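Long-range contacts in 3-oxoacyl-(Acyl-carrier protein) synthase (Burkholderia xenovorans, PDB 4EFI), which probably catalyses the condensation that makes 3-oxoacyl-[acyl-carrier-protein], the chain-extending reaction of fatty acid synthesis, as other thiolase-fold synthases of its family do: residues A[15-20]-A[137-142]; A[21-26]-A[74-79]; A[105-110]-A[119-124]; A[151-156]-A[177-182]; A[309-314]-A[347-352]. One frame throughout, in Å; residues are numbered along the deposited sequence.

Contact 1: residues A[15-20]-A[137-142]; sequences QGARIA and LGMNLI. With FMT (formic acid), chain D.
Ala17 points its CB toward helix 130-143 and lodges between two side chains one turn apart: CB lies 3.8 Å from Met139 CG and 3.7 Å from Ile142 CG2. Ile142 turns the same CG2 branch, which stands anti to its backbone N, against the neighbouring peptide group, where it comes within 3.5 Å of Gly16 O. Met139 works differently. Its chain is extended beyond CG (chi2 -166°) and runs out slantwise across the strand backbone, so that the terminal methyl does the touching: Met139 CE rests 3.8 Å from Ala17 O and 3.9 Å from Ile19 N. The same methyl reaches the flank of Ile19, crossing its side chain obliquely with CE 4.1 Å from Ile19 CG1. The contact across the two segments is thus wholly by van der Waals packing, and the strand and helix axes approach to 8.3 Å. At its outer end Gly16, with a positive phi of 91°, turns its N-H to a formic acid molecule, probably from the crystallisation liquor; Gly16 N is hydrogen-bonded to its O1. Gln15 ties the turn down further, its backbone N bonding to Gln143 OE1 just past the helical segment. Beyond the first shell, Ile19 and Ile142 both pack on Leu182 of the adjoining strand 176-184. Met139 also touches Leu341 of strand 335-343, which belongs to the second sheet, so helix 130-143 lies in the central layer of the thiolase fold, between the two sheets.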
# COMPACT_ATOMS: atom_id res chain seq x y z
N GLN A 15 12.56 -11.53 13.66
CA GLN A 15 13.64 -12.26 13.03
C GLN A 15 13.12 -13.63 12.62
O GLN A 15 12.08 -14.07 13.09
CB GLN A 15 14.85 -12.38 13.96
CG GLN A 15 14.62 -13.11 15.23
CD GLN A 15 15.87 -13.07 16.12
OE1 GLN A 15 17.00 -12.94 15.63
NE2 GLN A 15 15.66 -13.14 17.43
N GLY A 16 13.81 -14.27 11.69
CA GLY A 16 13.43 -15.61 11.29
C GLY A 16 12.45 -15.68 10.13
O GLY A 16 11.94 -16.75 9.84
N ALA A 17 12.23 -14.56 9.44
CA ALA A 17 11.32 -14.52 8.30
C ALA A 17 11.86 -13.58 7.24
O ALA A 17 12.51 -12.59 7.58
CB ALA A 17 9.94 -14.04 8.73
N ARG A 18 11.58 -13.87 5.98
CA ARG A 18 12.05 -13.05 4.88
C ARG A 18 10.99 -12.93 3.81
O ARG A 18 10.12 -13.81 3.65
CB ARG A 18 13.33 -13.63 4.25
CG ARG A 18 13.16 -15.02 3.66
CD ARG A 18 14.47 -15.62 3.12
NE ARG A 18 14.86 -15.05 1.83
CZ ARG A 18 14.38 -15.45 0.66
NH1 ARG A 18 14.79 -14.86 -0.46
NH2 ARG A 18 13.48 -16.42 0.60
N ILE A 19 11.04 -11.84 3.06
CA ILE A 19 10.26 -11.70 1.86
C ILE A 19 10.85 -12.65 0.81
O ILE A 19 12.06 -12.62 0.53
CB ILE A 19 10.26 -10.26 1.33
CG1 ILE A 19 9.57 -9.35 2.35
CG2 ILE A 19 9.57 -10.19 -0.01
CD1 ILE A 19 9.67 -7.86 2.02
N ALA A 20 10.00 -13.49 0.23
CA ALA A 20 10.42 -14.48 -0.76
C ALA A 20 10.06 -14.10 -2.20
O ALA A 20 10.60 -14.69 -3.14
CB ALA A 20 9.80 -15.83 -0.41
N LEU A 137 3.02 -8.24 10.67
CA LEU A 137 2.13 -9.26 11.19
C LEU A 137 2.51 -10.61 10.64
O LEU A 137 2.57 -11.61 11.36
CB LEU A 137 0.68 -8.95 10.87
CG LEU A 137 -0.30 -9.94 11.49
CD1 LEU A 137 -0.11 -10.07 13.00
CD2 LEU A 137 -1.70 -9.49 11.17
N GLY A 138 2.77 -10.67 9.35
CA GLY A 138 3.16 -11.92 8.73
C GLY A 138 4.46 -12.48 9.25
O GLY A 138 4.60 -13.69 9.51
N MET A 139 5.45 -11.61 9.44
CA MET A 139 6.73 -12.05 9.97
C MET A 139 6.61 -12.48 11.43
O MET A 139 7.27 -13.42 11.85
CB MET A 139 7.82 -10.98 9.79
CG MET A 139 8.15 -10.75 8.34
SD MET A 139 9.68 -9.82 8.10
CE MET A 139 9.95 -10.13 6.37
N ASN A 140 5.74 -11.82 12.20
CA ASN A 140 5.47 -12.24 13.56
C ASN A 140 4.84 -13.65 13.57
O ASN A 140 5.26 -14.48 14.40
CB ASN A 140 4.55 -11.22 14.24
CG ASN A 140 4.20 -11.61 15.66
OD1 ASN A 140 4.82 -11.16 16.61
ND2 ASN A 140 3.20 -12.40 15.81
N LEU A 141 3.93 -13.93 12.66
CA LEU A 141 3.33 -15.27 12.59
C LEU A 141 4.41 -16.34 12.36
O LEU A 141 4.40 -17.41 12.97
CB LEU A 141 2.30 -15.36 11.46
CG LEU A 141 0.96 -14.59 11.55
CD1 LEU A 141 0.12 -14.82 10.31
CD2 LEU A 141 0.22 -15.00 12.80
N ILE A 142 5.37 -16.05 11.49
CA ILE A 142 6.42 -16.99 11.18
C ILE A 142 7.38 -17.12 12.35
O ILE A 142 7.72 -18.23 12.76
CB ILE A 142 7.13 -16.56 9.89
CG1 ILE A 142 6.19 -16.80 8.71
CG2 ILE A 142 8.45 -17.34 9.70
CD1 ILE A 142 6.63 -16.13 7.42
C FMT D . 16.19 -14.44 9.33
O1 FMT D . 16.28 -13.83 10.38
O2 FMT D . 16.18 -13.75 8.19

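Contact 2: residues A[21-26]-A[74-79]; sequences GVVSCV and GEKLLA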
# COMPACT_ATOMS: atom_id res chain seq x y z
N GLY A 21 9.14 -13.16 -2.40
CA GLY A 21 8.71 -12.77 -3.73
C GLY A 21 7.59 -11.77 -3.64
O GLY A 21 6.90 -11.73 -2.60
N VAL A 22 7.39 -10.97 -4.68
CA VAL A 22 6.31 -9.98 -4.72
C VAL A 22 5.81 -9.87 -6.17
O VAL A 22 6.61 -9.73 -7.09
CB VAL A 22 6.78 -8.56 -4.30
CG1 VAL A 22 5.59 -7.60 -4.22
CG2 VAL A 22 7.55 -8.57 -3.00
N VAL A 23 4.51 -10.00 -6.37
CA VAL A 23 3.92 -9.74 -7.68
C VAL A 23 2.79 -8.72 -7.54
O VAL A 23 1.96 -8.81 -6.61
CB VAL A 23 3.37 -11.01 -8.34
CG1 VAL A 23 2.66 -10.71 -9.65
CG2 VAL A 23 4.50 -12.01 -8.57
N SER A 24 2.71 -7.79 -8.48
CA SER A 24 1.61 -6.83 -8.56
C SER A 24 0.79 -7.12 -9.80
O SER A 24 1.36 -7.49 -10.84
CB SER A 24 2.14 -5.40 -8.66
OG SER A 24 2.94 -5.06 -7.55
N CYS A 25 -0.51 -6.90 -9.72
CA CYS A 25 -1.41 -7.00 -10.86
C CYS A 25 -2.23 -5.72 -10.94
O CYS A 25 -2.90 -5.31 -9.97
CB CYS A 25 -2.35 -8.20 -10.72
SG CYS A 25 -3.51 -8.37 -12.10
N VAL A 26 -2.20 -5.07 -12.09
CA VAL A 26 -2.96 -3.85 -12.34
C VAL A 26 -4.01 -4.09 -13.43
O VAL A 26 -3.82 -4.92 -14.31
CB VAL A 26 -2.06 -2.67 -12.75
CG1 VAL A 26 -1.16 -2.30 -11.61
CG2 VAL A 26 -1.24 -2.97 -14.04
N GLY A 74 -1.33 -13.47 -7.02
CA GLY A 74 -1.02 -14.64 -6.22
C GLY A 74 -0.73 -15.87 -7.07
O GLY A 74 0.20 -16.63 -6.80
N GLU A 75 -1.53 -16.09 -8.11
CA GLU A 75 -1.29 -17.20 -9.03
C GLU A 75 0.06 -17.09 -9.67
O GLU A 75 0.80 -18.08 -9.78
CB GLU A 75 -2.39 -17.24 -10.10
CG GLU A 75 -3.73 -17.68 -9.49
CD GLU A 75 -4.94 -17.51 -10.39
OE1 GLU A 75 -4.97 -16.59 -11.23
OE2 GLU A 75 -5.89 -18.30 -10.20
N LYS A 76 0.42 -15.90 -10.13
CA LYS A 76 1.70 -15.69 -10.76
C LYS A 76 2.85 -15.88 -9.76
O LYS A 76 3.87 -16.49 -10.09
CB LYS A 76 1.73 -14.29 -11.39
CG LYS A 76 3.02 -13.90 -12.07
CD LYS A 76 3.23 -14.66 -13.35
CE LYS A 76 4.44 -14.12 -14.10
NZ LYS A 76 4.51 -14.70 -15.48
N LEU A 77 2.67 -15.37 -8.55
CA LEU A 77 3.67 -15.50 -7.51
C LEU A 77 3.93 -16.96 -7.13
O LEU A 77 5.08 -17.41 -7.07
CB LEU A 77 3.22 -14.72 -6.29
CG LEU A 77 4.06 -14.82 -5.01
CD1 LEU A 77 5.42 -14.17 -5.16
CD2 LEU A 77 3.31 -14.19 -3.83
N LEU A 78 2.86 -17.69 -6.87
CA LEU A 78 2.99 -19.09 -6.49
C LEU A 78 3.63 -19.91 -7.61
O LEU A 78 4.45 -20.80 -7.35
CB LEU A 78 1.64 -19.70 -6.10
CG LEU A 78 1.03 -19.15 -4.81
CD1 LEU A 78 -0.40 -19.58 -4.67
CD2 LEU A 78 1.84 -19.54 -3.58
N ALA A 79 3.23 -19.66 -8.85
CA ALA A 79 3.82 -20.37 -9.98
C ALA A 79 5.29 -20.06 -10.09
O ALA A 79 6.09 -20.95 -10.35
CB ALA A 79 3.11 -19.99 -11.27
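Lys76 meets strand 17-26 with the root of its side chain alone: CG lies 4.0 Å from Val23 CG1, and CB is close behind, the two side chains crossing at about a right angle. From there the lysine leaves. CG stands anti to the backbone N (chi1 179°), and a bend at chi2 of 71° swings the tail off strand 17-26 toward Asp350 of strand 349-353, while Ile352 of that strand packs near its root. Helix 66-81, on which it sits, lies on the outer face of the six-stranded sheet, one of the covering helices of the layered alpha/beta thiolase fold; it runs nearly antiparallel to the strand beneath, at 151°, with the axes 7.7 Å apart. Leu77, next along, is buried. Its inner part takes the other branch of Val23, with Val23 CG2 3.7 Å from Leu77 CA and 3.8 Å from Leu77 CB, and the two side chains slide past each other in opposite directions. At the end of the side chain, Leu77 CD1 settles over bare backbone, 3.6 Å from Gly21 C and 3.8 Å from Val22 N. Gly21 has no side chain, and this leaves room for the methyl directly on the backbone. The other branch, CD2, leans on Met179 of strand 176-184, while Val23 is also flanked by Ala73, one turn back along the helix.

Contact 3: residues A[105-110]-A[119-124]; sequences TAFVLQ and CLALDI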
# COMPACT_ATOMS: atom_id res chain seq x y z
N THR A 105 -13.06 -11.47 2.23
CA THR A 105 -12.48 -11.81 0.94
C THR A 105 -11.29 -12.78 1.09
O THR A 105 -10.97 -13.54 0.16
CB THR A 105 -12.12 -10.51 0.18
OG1 THR A 105 -13.32 -9.78 -0.08
CG2 THR A 105 -11.45 -10.79 -1.16
N ALA A 106 -10.66 -12.80 2.26
CA ALA A 106 -9.61 -13.79 2.49
C ALA A 106 -10.13 -15.20 2.31
O ALA A 106 -9.40 -16.07 1.86
CB ALA A 106 -9.00 -13.60 3.86
N PHE A 107 -11.40 -15.45 2.63
CA PHE A 107 -11.97 -16.79 2.44
C PHE A 107 -12.15 -17.11 0.97
O PHE A 107 -11.92 -18.25 0.53
CB PHE A 107 -13.30 -16.93 3.19
CG PHE A 107 -13.14 -16.90 4.66
CD1 PHE A 107 -12.65 -18.02 5.33
CD2 PHE A 107 -13.45 -15.77 5.39
CE1 PHE A 107 -12.44 -18.00 6.67
CE2 PHE A 107 -13.23 -15.75 6.74
CZ PHE A 107 -12.73 -16.88 7.38
N VAL A 108 -12.52 -16.10 0.18
CA VAL A 108 -12.64 -16.28 -1.25
C VAL A 108 -11.27 -16.60 -1.84
O VAL A 108 -11.12 -17.49 -2.70
CB VAL A 108 -13.17 -15.00 -1.91
CG1 VAL A 108 -13.20 -15.16 -3.43
CG2 VAL A 108 -14.53 -14.66 -1.36
N LEU A 109 -10.24 -15.85 -1.43
CA LEU A 109 -8.88 -16.12 -1.91
C LEU A 109 -8.39 -17.49 -1.48
O LEU A 109 -7.74 -18.20 -2.27
CB LEU A 109 -7.94 -15.04 -1.42
CG LEU A 109 -8.05 -13.69 -2.13
CD1 LEU A 109 -7.46 -12.58 -1.30
CD2 LEU A 109 -7.34 -13.74 -3.50
N GLN A 110 -8.68 -17.89 -0.25
CA GLN A 110 -8.31 -19.21 0.22
C GLN A 110 -8.88 -20.28 -0.71
O GLN A 110 -8.17 -21.22 -1.15
CB GLN A 110 -8.79 -19.39 1.67
CG GLN A 110 -8.56 -20.77 2.27
CD GLN A 110 -9.75 -21.69 2.09
OE1 GLN A 110 -10.88 -21.29 2.37
NE2 GLN A 110 -9.51 -22.92 1.64
N CYS A 119 -5.12 -23.07 6.57
CA CYS A 119 -4.65 -21.72 6.23
C CYS A 119 -5.48 -20.66 6.93
O CYS A 119 -6.67 -20.55 6.70
CB CYS A 119 -4.71 -21.52 4.72
SG CYS A 119 -4.05 -19.92 4.16
N LEU A 120 -4.86 -19.88 7.81
CA LEU A 120 -5.55 -18.77 8.45
C LEU A 120 -6.01 -17.79 7.38
O LEU A 120 -5.32 -17.57 6.39
CB LEU A 120 -4.60 -18.06 9.42
CG LEU A 120 -4.00 -18.91 10.50
CD1 LEU A 120 -3.13 -18.06 11.43
CD2 LEU A 120 -5.08 -19.64 11.31
N ALA A 121 -7.17 -17.18 7.60
CA ALA A 121 -7.74 -16.27 6.61
C ALA A 121 -8.24 -15.01 7.33
O ALA A 121 -9.24 -15.04 8.03
CB ALA A 121 -8.88 -16.97 5.88
N LEU A 122 -7.54 -13.90 7.15
CA LEU A 122 -7.85 -12.68 7.89
C LEU A 122 -7.96 -11.49 6.96
O LEU A 122 -6.98 -11.17 6.28
CB LEU A 122 -6.73 -12.41 8.90
CG LEU A 122 -6.60 -13.47 10.00
CD1 LEU A 122 -5.35 -13.20 10.84
CD2 LEU A 122 -7.84 -13.49 10.90
N ASP A 123 -9.11 -10.83 6.92
CA ASP A 123 -9.25 -9.53 6.25
C ASP A 123 -8.96 -8.45 7.29
O ASP A 123 -9.65 -8.40 8.33
CB ASP A 123 -10.71 -9.27 5.76
CG ASP A 123 -11.04 -9.82 4.36
OD1 ASP A 123 -10.36 -10.73 3.90
OD2 ASP A 123 -12.07 -9.35 3.77
N ILE A 124 -8.06 -7.53 6.99
CA ILE A 124 -7.73 -6.39 7.85
C ILE A 124 -7.93 -5.08 7.08
O ILE A 124 -7.45 -4.93 5.95
CB ILE A 124 -6.28 -6.48 8.31
CG1 ILE A 124 -6.08 -7.78 9.06
CG2 ILE A 124 -5.92 -5.25 9.14
CD1 ILE A 124 -4.63 -7.95 9.60
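Asp123 grips the amino-terminal part of helix 105-112 with both carboxylate oxygens, each taking the N-H of one of two consecutive residues. OD1 accepts from Ala106 N at 2.7 Å and OD2 from Thr105 N at 2.8 Å. Both donors come in on the syn side of the carboxylate, tilted out of its plane by 17° at OD1 and 27° at OD2. With CG anti to the carbonyl carbon of Asp123, the carboxylate is carried to the two N-H groups, and the paired bonds fix its rotation. Negative charge at this end of a helix probably gains from the helix dipole as well. The hydroxyl of Thr105 takes a separate partner, Asn99 N in the preceding loop. Next to the carboxylate, Ala106 CB is wedged tightly, 3.2 Å from Asp123 OD1 and 3.6 Å from Leu122 N. The same methyl meets Ala121 CB at 3.9 Å, and this small-on-small pair lets helix and strand axes close to 6.9 Å. Outermost, the Phe107 ring lays one face over Ala121 CB in a CH-pi contact: the methyl is 4.1 Å from the ring centroid, 22° off the normal and offset toward CE1. The arrangement belongs to a beta-alpha-beta crossover, in which strand 90-94 leads into helix 105-112 and the chain returns in parallel as strand 120-124, the outermost strand on this side of the sheet within the chain. Phe93 of strand 90-94 lies beneath, touching Thr105, Leu109 and Asp123.

Contact 4: residues A[151-156]-A[177-182]; sequences LLAVGD and GTMTAL
Leu152 and Thr180 form a hydrogen-bonded antiparallel pair: Leu152 N donates to Thr180 O at 2.8 Å, almost straight at 172°, and Thr180 N returns a bond to Leu152 O at 2.9 Å. Val154 N then bonds to Thr178 O at 3.0 Å. At this next pair the return bond, Thr178 N to Val154 O, is weak, and the side chain supplements it: Thr178 OG1, placed between backbone N and carbonyl carbon by a chi1 of 73°, donates to a lone pair of Val154 O at 2.8 Å. A water joins both pairs, giving protons to Leu152 O (2.9 Å) and Thr178 OG1 (2.8 Å) and bonding to Thr180 OG1, which is also held by Tyr131 OH. Apolar packing occupies both faces. On one, the bent Met179 chain sets SD 3.6 Å from Ala153 CB and also against Leu151 CB; on the other, Leu152 CD1 meets Leu182 CD1 crosswise. Past them Gly155 and Gly177, without side chains, let the strands come close. These are two inner strands of the six-stranded thiolase-fold sheet, and the hydroxyls of Thr178 and Thr180 and the water are accommodated in this buried seam because each is hydrogen-bonded.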
# COMPACT_ATOMS: atom_id res chain seq x y z
N LEU A 151 1.06 -15.60 2.82
CA LEU A 151 0.74 -14.72 1.70
C LEU A 151 0.06 -13.46 2.20
O LEU A 151 -0.90 -13.51 2.98
CB LEU A 151 -0.19 -15.43 0.70
CG LEU A 151 0.43 -16.65 0.01
CD1 LEU A 151 -0.58 -17.23 -0.97
CD2 LEU A 151 1.70 -16.27 -0.73
N LEU A 152 0.58 -12.31 1.75
CA LEU A 152 -0.01 -11.02 2.03
C LEU A 152 -0.63 -10.49 0.77
O LEU A 152 0.08 -10.13 -0.18
CB LEU A 152 1.03 -10.02 2.55
CG LEU A 152 1.91 -10.47 3.70
CD1 LEU A 152 2.96 -9.40 3.95
CD2 LEU A 152 1.10 -10.76 4.94
N ALA A 153 -1.96 -10.45 0.75
CA ALA A 153 -2.73 -9.94 -0.37
C ALA A 153 -3.10 -8.51 -0.04
O ALA A 153 -3.95 -8.27 0.83
CB ALA A 153 -3.97 -10.80 -0.56
N VAL A 154 -2.44 -7.54 -0.66
CA VAL A 154 -2.58 -6.14 -0.29
C VAL A 154 -3.00 -5.39 -1.56
O VAL A 154 -2.26 -5.36 -2.55
CB VAL A 154 -1.28 -5.57 0.30
CG1 VAL A 154 -1.48 -4.09 0.68
CG2 VAL A 154 -0.84 -6.42 1.49
N GLY A 155 -4.21 -4.84 -1.56
CA GLY A 155 -4.73 -4.27 -2.79
C GLY A 155 -5.95 -3.42 -2.56
O GLY A 155 -6.58 -3.47 -1.50
N ASP A 156 -6.30 -2.63 -3.57
CA ASP A 156 -7.45 -1.75 -3.45
C ASP A 156 -7.92 -1.36 -4.84
O ASP A 156 -7.13 -1.33 -5.80
CB ASP A 156 -7.09 -0.46 -2.70
CG ASP A 156 -7.71 -0.36 -1.32
OD1 ASP A 156 -8.75 -0.98 -1.02
OD2 ASP A 156 -7.12 0.37 -0.50
N GLY A 177 -3.50 -4.48 -7.21
CA GLY A 177 -3.52 -5.54 -6.21
C GLY A 177 -2.18 -6.24 -6.20
O GLY A 177 -1.52 -6.33 -7.24
N THR A 178 -1.75 -6.74 -5.05
CA THR A 178 -0.42 -7.35 -4.94
C THR A 178 -0.47 -8.55 -4.03
O THR A 178 -1.36 -8.70 -3.18
CB THR A 178 0.61 -6.35 -4.38
OG1 THR A 178 0.39 -6.12 -2.98
CG2 THR A 178 0.57 -5.03 -5.13
N MET A 179 0.48 -9.45 -4.25
CA MET A 179 0.70 -10.58 -3.36
C MET A 179 2.18 -10.65 -3.01
O MET A 179 3.01 -10.65 -3.91
CB MET A 179 0.21 -11.90 -3.99
CG MET A 179 0.10 -13.03 -2.96
SD MET A 179 -1.36 -12.85 -1.88
CE MET A 179 -2.61 -13.57 -2.92
N THR A 180 2.47 -10.73 -1.72
CA THR A 180 3.82 -10.87 -1.18
C THR A 180 3.92 -12.19 -0.45
O THR A 180 3.02 -12.54 0.34
CB THR A 180 4.13 -9.72 -0.18
OG1 THR A 180 4.09 -8.47 -0.87
CG2 THR A 180 5.53 -9.88 0.45
N ALA A 181 4.99 -12.94 -0.72
CA ALA A 181 5.25 -14.22 -0.05
C ALA A 181 6.27 -13.99 1.04
O ALA A 181 7.29 -13.36 0.81
CB ALA A 181 5.83 -15.22 -1.05
N LEU A 182 5.99 -14.54 2.21
CA LEU A 182 6.92 -14.55 3.33
C LEU A 182 7.24 -15.99 3.68
O LEU A 182 6.37 -16.84 3.65
CB LEU A 182 6.33 -13.88 4.57
CG LEU A 182 5.79 -12.48 4.42
CD1 LEU A 182 5.24 -12.05 5.78
CD2 LEU A 182 6.86 -11.50 3.95
O HOH W 1 1.45 -7.75 -1.02

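Contact 5: residues A[309-314]-A[347-352]; sequences LITTEL and NIVDTI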
# COMPACT_ATOMS: atom_id res chain seq x y z
N LEU A 309 5.45 -0.27 -6.04
CA LEU A 309 6.70 0.44 -6.22
C LEU A 309 7.87 -0.56 -6.27
O LEU A 309 8.78 -0.43 -7.10
CB LEU A 309 6.87 1.45 -5.08
CG LEU A 309 7.88 2.56 -5.23
CD1 LEU A 309 7.50 3.48 -6.35
CD2 LEU A 309 7.91 3.30 -3.91
N ILE A 310 7.86 -1.56 -5.38
CA ILE A 310 8.90 -2.58 -5.39
C ILE A 310 8.92 -3.28 -6.74
O ILE A 310 9.98 -3.44 -7.34
CB ILE A 310 8.69 -3.62 -4.27
CG1 ILE A 310 8.85 -2.94 -2.92
CG2 ILE A 310 9.64 -4.81 -4.42
CD1 ILE A 310 8.45 -3.79 -1.74
N THR A 311 7.77 -3.72 -7.23
CA THR A 311 7.79 -4.53 -8.46
C THR A 311 8.12 -3.71 -9.70
O THR A 311 8.82 -4.21 -10.58
CB THR A 311 6.50 -5.37 -8.67
OG1 THR A 311 5.36 -4.53 -8.90
CG2 THR A 311 6.24 -6.26 -7.47
N THR A 312 7.63 -2.49 -9.80
CA THR A 312 7.88 -1.70 -11.00
C THR A 312 9.24 -1.02 -10.99
O THR A 312 9.79 -0.76 -12.07
CB THR A 312 6.78 -0.63 -11.27
OG1 THR A 312 6.86 0.42 -10.31
CG2 THR A 312 5.41 -1.22 -11.28
N GLU A 313 9.81 -0.72 -9.82
CA GLU A 313 11.05 0.06 -9.77
C GLU A 313 12.27 -0.75 -9.35
O GLU A 313 13.39 -0.37 -9.73
CB GLU A 313 10.91 1.27 -8.83
CG GLU A 313 9.74 2.20 -9.14
CD GLU A 313 9.65 2.58 -10.60
OE1 GLU A 313 10.57 3.28 -11.08
OE2 GLU A 313 8.65 2.24 -11.27
N LEU A 314 12.10 -1.83 -8.60
CA LEU A 314 13.24 -2.53 -8.02
C LEU A 314 13.44 -3.95 -8.53
O LEU A 314 14.36 -4.63 -8.08
CB LEU A 314 13.16 -2.55 -6.48
CG LEU A 314 13.18 -1.19 -5.77
CD1 LEU A 314 13.16 -1.36 -4.26
CD2 LEU A 314 14.41 -0.38 -6.18
N ASN A 347 14.22 -13.61 -7.40
CA ASN A 347 13.88 -13.82 -8.81
C ASN A 347 12.43 -13.52 -9.17
O ASN A 347 12.13 -13.17 -10.31
CB ASN A 347 14.18 -15.27 -9.21
CG ASN A 347 15.66 -15.60 -9.20
OD1 ASN A 347 16.49 -14.76 -9.55
ND2 ASN A 347 15.99 -16.83 -8.81
N ILE A 348 11.51 -13.67 -8.20
CA ILE A 348 10.09 -13.52 -8.47
C ILE A 348 9.64 -12.16 -7.97
O ILE A 348 9.21 -12.00 -6.82
CB ILE A 348 9.24 -14.68 -7.88
CG1 ILE A 348 9.83 -16.02 -8.32
CG2 ILE A 348 7.80 -14.58 -8.32
CD1 ILE A 348 9.95 -16.17 -9.86
N VAL A 349 9.82 -11.17 -8.83
CA VAL A 349 9.38 -9.81 -8.61
C VAL A 349 8.81 -9.38 -9.96
O VAL A 349 9.56 -9.32 -10.94
CB VAL A 349 10.55 -8.88 -8.25
CG1 VAL A 349 10.07 -7.44 -8.09
CG2 VAL A 349 11.25 -9.38 -6.99
N ASP A 350 7.52 -9.13 -10.07
CA ASP A 350 6.90 -8.92 -11.38
C ASP A 350 5.65 -8.07 -11.27
O ASP A 350 5.06 -7.98 -10.22
CB ASP A 350 6.56 -10.27 -12.01
CG ASP A 350 6.90 -10.32 -13.50
OD1 ASP A 350 6.93 -9.25 -14.17
OD2 ASP A 350 7.14 -11.44 -13.98
N THR A 351 5.29 -7.45 -12.39
CA THR A 351 4.09 -6.66 -12.53
C THR A 351 3.35 -7.18 -13.75
O THR A 351 3.93 -7.24 -14.85
CB THR A 351 4.38 -5.16 -12.72
OG1 THR A 351 5.29 -4.71 -11.71
CG2 THR A 351 3.12 -4.36 -12.64
N ILE A 352 2.10 -7.62 -13.57
CA ILE A 352 1.28 -8.16 -14.65
C ILE A 352 0.00 -7.34 -14.73
O ILE A 352 -0.28 -6.52 -13.86
CB ILE A 352 0.93 -9.65 -14.40
CG1 ILE A 352 0.14 -9.83 -13.09
CG2 ILE A 352 2.21 -10.48 -14.35
CD1 ILE A 352 -0.42 -11.24 -12.89
O HOH W 2 7.72 -5.04 -12.97
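Thr311 and Thr351 join helix 305-313, in the central layer of the thiolase fold, to the outermost strand 349-353 of the six-stranded sheet. Their hydroxyls bond OG1 to OG1 at 2.8 Å, and either could be the donor. In Thr311 a chi1 of 67° puts OG1 between backbone N and carbonyl carbon, from where it also meets Leu308 O, one turn back, and Ser24 OG on the neighbouring strand. That rotamer leaves Thr311 CG2 facing the strand backbone, 3.5 Å from Asp350 O. Thr351 adopts a different setting, its OG1 anti to the carbonyl carbon (chi1 -50°), which turns the hydroxyl to the helix; there Thr312 CG2 approaches it at 3.5 Å. Val349 CG1, anti to its own backbone N, fills in beside the helix, 3.7 Å from Thr311 CA. Thr312 repeats the conformation of Thr311 and sends OG1 away from the strand, where it bonds to Glu313 OE2 on its anti lone pair at 2.7 Å; Leu308 O and Asn294 ND2 are further partners of the same hydroxyl. A water bridges helix and strand, donating to Thr311 O at 2.8 Å and hydrogen-bonded to Thr351 OG1 at 2.8 Å.

Overall arrangement
From the N terminus, strand 17-26 opens two loops in succession. Contact 2 closes the shorter one, at helix 66-81; contact 1 closes the longer one, at helix 130-143, and its span encloses both contact 2 and the short beta-alpha-beta loop of contact 3, which follow one another. Contacts 4 and 5 come later in series, and no two loops cross. All five reach one six-stranded sheet: within the chain, contact 3 lies at its 120-124 edge, contact 4 pairs two inner strands, contacts 1 and 2 share the next strand, and contact 5 holds the 349-353 edge. Helices of contacts 2 and 3 cover the outer face, those of contacts 1 and 5 the inner one.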